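Local coordinates for protein uncharacterized N-acetyltransferase D2E76_00625 (Mycobacteroides abscessus, PDB 6YCA) that probably transfers acetyl groups from acetyl coenzyme A to amine substrates as an Eis-type GCN5-related N-acetyltransferase, yet is unable to modify aminoglycosides, at residues V330-Q335 and F346-D351; P360-D365 and G394-A399. All coordinates share one frame; numbering follows the deposited sequence.

Both interactions lie in the sterol carrier protein-like domain, with centres about 9 Å apart. Interaction 1 is a hairpin, strand 330-335 against strand 344-348, and interaction 2 sets helix 395-403 beside strand 362-365. The two share a sheet, because strand 330-335 has strand 362-365 as its other neighbour. Backbone bonds probably join them: Glu333 N lies 2.7 Å from Ile362 O, and Val331 O lies 2.7 Å from Asp361 N. On one face Ile332 CG2 packs on Val364 CG1 at 3.6 Å. Acetyl coenzyme A is held by residues between 42 and 145, so none of the four segments lines its pocket.

Interaction 1. Residues V330-Q335 and F346-D351; sequences VVIEVQ and FSVSSD
Val330 and Val348 exchange a reciprocal pair of backbone hydrogen bonds, Val330 N to Val348 O at 3.2 Å and Val348 N to Val330 O at 3.0 Å. Two residues along, Ile332 and Phe346 repeat the pattern, with Ile332 N to Phe346 O at 2.9 Å nearly straight (171° at the hydrogen) and Phe346 N returning to Ile332 O at 2.9 Å. Between these hydrogen-bonded pairs sits the non-hydrogen-bonded pair Val331 and Ser347, whose CA atoms come within 4.3 Å. Here Val331 CG2 meets Ser347 CB, while the CA-H groups of both residues point at carbonyl oxygens of the partner strand.

Side chains alternate across the two faces. Val330, Ile332, Phe346 and Val348 share one of them. The extended end of Ile332 carries CD1 to Val348 CG2, 4.0 Å away, and the two chains cross obliquely. Phe346 has CG beside its own backbone N (chi1 -54°), which swings the ring along the partner strand as far as Val334. There Val334 CG2 lies in the ring plane, against the edge at CD2, 3.8 Å away, and the two side chains cross at about a right angle. Beta-branched valine and isoleucine suit the extended backbone, and the large flat phenylalanine spans two positions of the opposite strand. Ser347, on the other face, is small and polar where the surface is partly exposed.

Together these bonds make an antiparallel beta hairpin, 330-335 with 344-348. Helix 315-321 packs over Phe346 and Val348 through Leu319, and helix 395-403 brings Phe403 to Ile332 and Val348. Strand 353-356 borders 344-348 on its far side, and strand 362-365 runs parallel to 330-335 as its other neighbour.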
ATOM      1  N   VAL A 330      14.143  19.060  49.008  1.00 42.40           N
ATOM      2  CA  VAL A 330      12.911  19.612  48.463  1.00 42.41           C
ATOM      3  C   VAL A 330      11.744  18.912  49.145  1.00 45.14           C
ATOM      4  O   VAL A 330      11.788  17.698  49.374  1.00 48.38           O
ATOM      5  CB  VAL A 330      12.858  19.397  46.937  1.00 39.65           C
ATOM      6  CG1 VAL A 330      11.510  19.809  46.379  1.00 46.47           C
ATOM      7  CG2 VAL A 330      13.979  20.162  46.260  1.00 40.30           C
ATOM      8  N   VAL A 331      10.705  19.672  49.478  1.00 44.33           N
ATOM      9  CA  VAL A 331       9.518  19.134  50.133  1.00 44.10           C
ATOM     10  C   VAL A 331       8.428  18.961  49.085  1.00 45.37           C
ATOM     11  O   VAL A 331       8.034  19.927  48.420  1.00 48.34           O
ATOM     12  CB  VAL A 331       9.047  20.032  51.285  1.00 44.26           C
ATOM     13  CG1 VAL A 331       7.809  19.430  51.938  1.00 43.68           C
ATOM     14  CG2 VAL A 331      10.164  20.214  52.299  1.00 45.82           C
ATOM     15  N   ILE A 332       7.951  17.729  48.929  1.00 43.68           N
ATOM     16  CA  ILE A 332       6.941  17.379  47.935  1.00 40.71           C
ATOM     17  C   ILE A 332       5.654  17.009  48.659  1.00 39.62           C
ATOM     18  O   ILE A 332       5.645  16.097  49.494  1.00 45.84           O
ATOM     19  CB  ILE A 332       7.412  16.224  47.038  1.00 34.98           C
ATOM     20  CG1 ILE A 332       8.748  16.572  46.382  1.00 34.87           C
ATOM     21  CG2 ILE A 332       6.365  15.907  45.996  1.00 33.49           C
ATOM     22  CD1 ILE A 332       9.323  15.456  45.543  1.00 33.22           C
ATOM     23  N   GLU A 333       4.568  17.708  48.342  1.00 37.23           N
ATOM     24  CA  GLU A 333       3.253  17.350  48.860  1.00 42.33           C
ATOM     25  C   GLU A 333       2.571  16.435  47.849  1.00 42.26           C
ATOM     26  O   GLU A 333       2.321  16.835  46.706  1.00 39.13           O
ATOM     27  CB  GLU A 333       2.408  18.596  49.129  1.00 46.25           C
ATOM     28  CG  GLU A 333       1.054  18.296  49.774  1.00 49.59           C
ATOM     29  CD  GLU A 333       0.240  19.546  50.072  1.00 55.41           C
ATOM     30  OE1 GLU A 333       0.793  20.660  49.985  1.00 59.33           O
ATOM     31  OE2 GLU A 333      -0.960  19.418  50.390  1.00 57.50           O
ATOM     32  N   VAL A 334       2.268  15.210  48.273  1.00 41.49           N
ATOM     33  CA  VAL A 334       1.718  14.178  47.403  1.00 37.61           C
ATOM     34  C   VAL A 334       0.245  13.991  47.736  1.00 37.01           C
ATOM     35  O   VAL A 334      -0.128  13.920  48.915  1.00 36.89           O
ATOM     36  CB  VAL A 334       2.490  12.858  47.564  1.00 34.74           C
ATOM     37  CG1 VAL A 334       1.958  11.807  46.596  1.00 31.40           C
ATOM     38  CG2 VAL A 334       3.980  13.095  47.363  1.00 32.76           C
ATOM     39  N   GLN A 335      -0.588  13.920  46.700  1.00 33.19           N
ATOM     40  CA  GLN A 335      -2.008  13.633  46.843  1.00 36.46           C
ATOM     41  C   GLN A 335      -2.286  12.209  46.387  1.00 39.23           C
ATOM     42  O   GLN A 335      -1.900  11.822  45.279  1.00 43.31           O
ATOM     43  CB  GLN A 335      -2.862  14.619  46.049  1.00 44.53           C
ATOM     44  CG  GLN A 335      -4.347  14.314  46.123  1.00 53.17           C
ATOM     45  CD  GLN A 335      -5.202  15.478  45.671  1.00 63.83           C
ATOM     46  OE1 GLN A 335      -5.405  16.439  46.419  1.00 71.61           O
ATOM     47  NE2 GLN A 335      -5.710  15.402  44.443  1.00 62.38           N
ATOM     48  N   PHE A 346       6.725  15.109  52.014  1.00 42.66           N
ATOM     49  CA  PHE A 346       7.974  14.379  52.193  1.00 44.96           C
ATOM     50  C   PHE A 346       9.147  15.267  51.814  1.00 48.42           C
ATOM     51  O   PHE A 346       9.185  15.815  50.708  1.00 50.96           O
ATOM     52  CB  PHE A 346       8.010  13.120  51.324  1.00 41.20           C
ATOM     53  CG  PHE A 346       6.840  12.211  51.525  1.00 42.82           C
ATOM     54  CD1 PHE A 346       6.813  11.325  52.585  1.00 45.22           C
ATOM     55  CD2 PHE A 346       5.765  12.241  50.653  1.00 43.98           C
ATOM     56  CE1 PHE A 346       5.735  10.484  52.771  1.00 48.06           C
ATOM     57  CE2 PHE A 346       4.683  11.401  50.834  1.00 45.25           C
ATOM     58  CZ  PHE A 346       4.668  10.521  51.893  1.00 46.90           C
ATOM     59  N   SER A 347      10.103  15.399  52.729  1.00 48.35           N
ATOM     60  CA  SER A 347      11.364  16.073  52.449  1.00 46.49           C
ATOM     61  C   SER A 347      12.332  15.030  51.905  1.00 41.38           C
ATOM     62  O   SER A 347      12.758  14.131  52.636  1.00 44.32           O
ATOM     63  CB  SER A 347      11.914  16.706  53.722  1.00 48.76           C
ATOM     64  OG  SER A 347      13.230  17.190  53.524  1.00 50.27           O
ATOM     65  N   VAL A 348      12.673  15.139  50.626  1.00 39.96           N
ATOM     66  CA  VAL A 348      13.542  14.180  49.955  1.00 41.84           C
ATOM     67  C   VAL A 348      14.908  14.820  49.743  1.00 41.37           C
ATOM     68  O   VAL A 348      15.007  15.951  49.252  1.00 40.16           O
ATOM     69  CB  VAL A 348      12.935  13.661  48.638  1.00 41.72           C
ATOM     70  CG1 VAL A 348      11.707  12.824  48.932  1.00 41.86           C
ATOM     71  CG2 VAL A 348      12.579  14.808  47.715  1.00 45.44           C
ATOM     72  N   SER A 349      15.956  14.104  50.134  1.00 41.71           N
ATOM     73  CA  SER A 349      17.322  14.557  49.928  1.00 45.21           C
ATOM     74  C   SER A 349      18.220  13.333  49.870  1.00 53.25           C
ATOM     75  O   SER A 349      17.817  12.224  50.230  1.00 55.83           O
ATOM     76  CB  SER A 349      17.773  15.508  51.039  1.00 47.41           C
ATOM     77  OG  SER A 349      17.873  14.826  52.277  1.00 49.57           O
ATOM     78  N   SER A 350      19.453  13.548  49.408  1.00 59.01           N
ATOM     79  CA  SER A 350      20.410  12.451  49.314  1.00 61.36           C
ATOM     80  C   SER A 350      20.736  11.829  50.672  1.00 60.34           C
ATOM     81  O   SER A 350      21.218  10.692  50.716  1.00 58.80           O
ATOM     82  CB  SER A 350      21.682  12.933  48.607  1.00 65.40           C
ATOM     83  OG  SER A 350      22.616  11.883  48.440  1.00 68.47           O
ATOM     84  N   ASP A 351      20.475  12.529  51.777  1.00 60.13           N
ATOM     85  CA  ASP A 351      20.804  12.011  53.103  1.00 62.15           C
ATOM     86  C   ASP A 351      19.631  11.344  53.808  1.00 64.32           C
ATOM     87  O   ASP A 351      19.818  10.316  54.463  1.00 67.72           O
ATOM     88  CB  ASP A 351      21.349  13.126  53.997  1.00 64.16           C
ATOM     89  CG  ASP A 351      22.641  13.708  53.477  1.00 70.99           C
ATOM     90  OD1 ASP A 351      23.399  12.975  52.808  1.00 72.42           O
ATOM     91  OD2 ASP A 351      22.900  14.901  53.742  1.00 75.65           O
TER

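Interaction 2. Residues P360-D365 and G394-A399; sequences PDISVD and GAIRAA. With SO4 (sulfate ion), chain B.
Helix 395-403 packs beside a sheet strand in the sterol carrier protein-like domain, where Ile362 and Asp361 meet Ala395, Ile396 and Ala399. The principal reach is that of Ile362. CD1 lies anti to CA (chi2 175°), and this extended chain carries the end methyl outward to the first turn of the helix. CD1 touches Ala399 CB, passes Ala395 O at 3.8 Å, and Ile396 CD1 comes up beside it, CD1 to CD1 4.1 Å. Ala395 O already accepts the helical bond from Ala399 N, so the methyl lies beside a carbonyl that has its partner.

Alanine suits positions 395 and 399, one turn apart, because a lone methyl lets the helix come close to the strand. Ala395 CB also sits 3.6 Å from Asp361 O and 4.0 Å from Asp361 CB. The Asp361 carboxylate is gripped elsewhere: OD2 bonds to Val331 N of strand 330-335, and OD1 to Ser392 OG in the link between strand 388-390 and the helix. Gly394, at the N-cap position, takes a positive phi (86°), where the absence of a side chain avoids crowding against the carbonyl O of the residue before.

Farther round the helix Ile396 leans on Val388 and Ala390 of the adjoining strand and on Thr380 of helix 379-384. Arg397 leaves the contact, its chain extended from CG to NE. There NH2 makes a weak hydrogen bond of 3.5 Å to O4 of a sulfate ion, probably from the crystallisation liquor, and O4 lies at the guanidinium edge. Thr407 of a second subunit also binds this sulfate. The strand and helix axes are inclined at 69°, and their contact is an apolar alpha-on-beta layer, the mixed helix-and-sheet build of a sterol carrier protein-like domain.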
ATOM      1  N   PRO A 360       5.364  23.014  51.448  1.00 52.45           N
ATOM      2  CA  PRO A 360       5.959  22.234  50.359  1.00 47.06           C
ATOM      3  C   PRO A 360       6.521  23.121  49.260  1.00 47.39           C
ATOM      4  O   PRO A 360       6.100  24.262  49.056  1.00 53.41           O
ATOM      5  CB  PRO A 360       4.785  21.403  49.840  1.00 44.15           C
ATOM      6  CG  PRO A 360       3.591  22.239  50.151  1.00 44.86           C
ATOM      7  CD  PRO A 360       3.893  22.922  51.452  1.00 47.30           C
ATOM      8  N   ASP A 361       7.493  22.566  48.544  1.00 44.06           N
ATOM      9  CA  ASP A 361       8.016  23.194  47.340  1.00 44.25           C
ATOM     10  C   ASP A 361       7.275  22.755  46.088  1.00 44.25           C
ATOM     11  O   ASP A 361       7.286  23.480  45.088  1.00 45.75           O
ATOM     12  CB  ASP A 361       9.503  22.862  47.170  1.00 43.87           C
ATOM     13  CG  ASP A 361      10.369  23.501  48.234  1.00 50.39           C
ATOM     14  OD1 ASP A 361      10.152  24.694  48.539  1.00 53.36           O
ATOM     15  OD2 ASP A 361      11.261  22.807  48.770  1.00 52.76           O
ATOM     16  N   ILE A 362       6.648  21.581  46.117  1.00 44.56           N
ATOM     17  CA  ILE A 362       6.012  21.006  44.935  1.00 42.83           C
ATOM     18  C   ILE A 362       4.782  20.219  45.370  1.00 43.65           C
ATOM     19  O   ILE A 362       4.800  19.535  46.396  1.00 44.05           O
ATOM     20  CB  ILE A 362       7.021  20.114  44.179  1.00 40.91           C
ATOM     21  CG1 ILE A 362       7.969  20.972  43.349  1.00 36.32           C
ATOM     22  CG2 ILE A 362       6.315  19.106  43.288  1.00 43.24           C
ATOM     23  CD1 ILE A 362       9.027  20.182  42.686  1.00 35.50           C
ATOM     24  N   SER A 363       3.708  20.323  44.588  1.00 35.87           N
ATOM     25  CA  SER A 363       2.493  19.547  44.802  1.00 37.28           C
ATOM     26  C   SER A 363       2.229  18.722  43.551  1.00 33.53           C
ATOM     27  O   SER A 363       2.303  19.244  42.435  1.00 33.09           O
ATOM     28  CB  SER A 363       1.291  20.450  45.094  1.00 43.93           C
ATOM     29  OG  SER A 363       1.391  21.058  46.374  1.00 51.60           O
ATOM     30  N   VAL A 364       1.963  17.430  43.736  1.00 33.29           N
ATOM     31  CA  VAL A 364       1.758  16.520  42.616  1.00 31.02           C
ATOM     32  C   VAL A 364       0.905  15.364  43.118  1.00 38.76           C
ATOM     33  O   VAL A 364       0.970  14.993  44.293  1.00 46.20           O
ATOM     34  CB  VAL A 364       3.129  16.056  42.057  1.00 30.08           C
ATOM     35  CG1 VAL A 364       4.132  15.900  43.185  1.00 30.81           C
ATOM     36  CG2 VAL A 364       3.021  14.794  41.245  1.00 33.07           C
ATOM     37  N   ASP A 365       0.095  14.792  42.226  1.00 39.74           N
ATOM     38  CA  ASP A 365      -0.642  13.579  42.556  1.00 39.65           C
ATOM     39  C   ASP A 365       0.241  12.345  42.390  1.00 32.32           C
ATOM     40  O   ASP A 365       1.233  12.352  41.657  1.00 27.64           O
ATOM     41  CB  ASP A 365      -1.914  13.459  41.709  1.00 47.59           C
ATOM     42  CG  ASP A 365      -1.621  13.284  40.229  1.00 52.39           C
ATOM     43  OD1 ASP A 365      -0.564  13.760  39.767  1.00 55.04           O
ATOM     44  OD2 ASP A 365      -2.462  12.691  39.522  1.00 53.09           O
ATOM     45  N   GLY A 394      12.434  28.439  41.372  1.00 66.31           N
ATOM     46  CA  GLY A 394      13.505  27.476  41.235  1.00 60.33           C
ATOM     47  C   GLY A 394      13.216  26.123  41.846  1.00 51.68           C
ATOM     48  O   GLY A 394      14.073  25.233  41.771  1.00 49.03           O
ATOM     49  N   ALA A 395      12.047  25.953  42.470  1.00 47.91           N
ATOM     50  CA  ALA A 395      11.688  24.670  43.067  1.00 43.79           C
ATOM     51  C   ALA A 395      11.658  23.561  42.026  1.00 42.92           C
ATOM     52  O   ALA A 395      12.064  22.426  42.305  1.00 43.65           O
ATOM     53  CB  ALA A 395      10.337  24.784  43.776  1.00 42.52           C
ATOM     54  N   ILE A 396      11.171  23.866  40.821  1.00 43.03           N
ATOM     55  CA  ILE A 396      11.140  22.868  39.755  1.00 36.04           C
ATOM     56  C   ILE A 396      12.552  22.464  39.347  1.00 35.80           C
ATOM     57  O   ILE A 396      12.849  21.275  39.187  1.00 34.42           O
ATOM     58  CB  ILE A 396      10.319  23.371  38.555  1.00 35.72           C
ATOM     59  CG1 ILE A 396       8.839  23.510  38.927  1.00 35.50           C
ATOM     60  CG2 ILE A 396      10.513  22.434  37.365  1.00 34.16           C
ATOM     61  CD1 ILE A 396       8.146  22.205  39.254  1.00 34.06           C
ATOM     62  N   ARG A 397      13.443  23.443  39.156  1.00 38.97           N
ATOM     63  CA  ARG A 397      14.812  23.084  38.779  1.00 41.82           C
ATOM     64  C   ARG A 397      15.547  22.358  39.899  1.00 37.93           C
ATOM     65  O   ARG A 397      16.307  21.417  39.637  1.00 36.68           O
ATOM     66  CB  ARG A 397      15.636  24.242  38.198  1.00 51.26           C
ATOM     67  CG  ARG A 397      15.201  24.715  36.814  1.00 60.55           C
ATOM     68  CD  ARG A 397      16.199  25.719  36.241  1.00 67.58           C
ATOM     69  NE  ARG A 397      15.896  26.084  34.855  1.00 70.74           N
ATOM     70  CZ  ARG A 397      15.099  27.089  34.510  1.00 74.54           C
ATOM     71  NH1 ARG A 397      14.529  27.820  35.461  1.00 73.60           N
ATOM     72  NH2 ARG A 397      14.867  27.365  33.230  1.00 75.83           N
ATOM     73  N   ALA A 398      15.332  22.776  41.149  1.00 40.77           N
ATOM     74  CA  ALA A 398      15.966  22.103  42.282  1.00 41.39           C
ATOM     75  C   ALA A 398      15.506  20.654  42.399  1.00 41.44           C
ATOM     76  O   ALA A 398      16.299  19.766  42.738  1.00 45.21           O
ATOM     77  CB  ALA A 398      15.680  22.863  43.579  1.00 41.65           C
ATOM     78  N   ALA A 399      14.219  20.403  42.160  1.00 36.57           N
ATOM     79  CA  ALA A 399      13.731  19.032  42.186  1.00 34.88           C
ATOM     80  C   ALA A 399      14.332  18.225  41.048  1.00 35.95           C
ATOM     81  O   ALA A 399      14.724  17.067  41.237  1.00 36.41           O
ATOM     82  CB  ALA A 399      12.210  19.011  42.097  1.00 34.13           C
TER
HETATM   83  S   SO4 B 502      16.408  23.160  32.029  1.00 53.22           S
HETATM   84  O1  SO4 B 502      17.840  23.017  32.306  1.00 48.49           O
HETATM   85  O2  SO4 B 502      16.024  22.262  30.945  1.00 47.75           O
HETATM   86  O3  SO4 B 502      15.625  22.850  33.222  1.00 57.50           O
HETATM   87  O4  SO4 B 502      16.113  24.536  31.636  1.00 56.92           O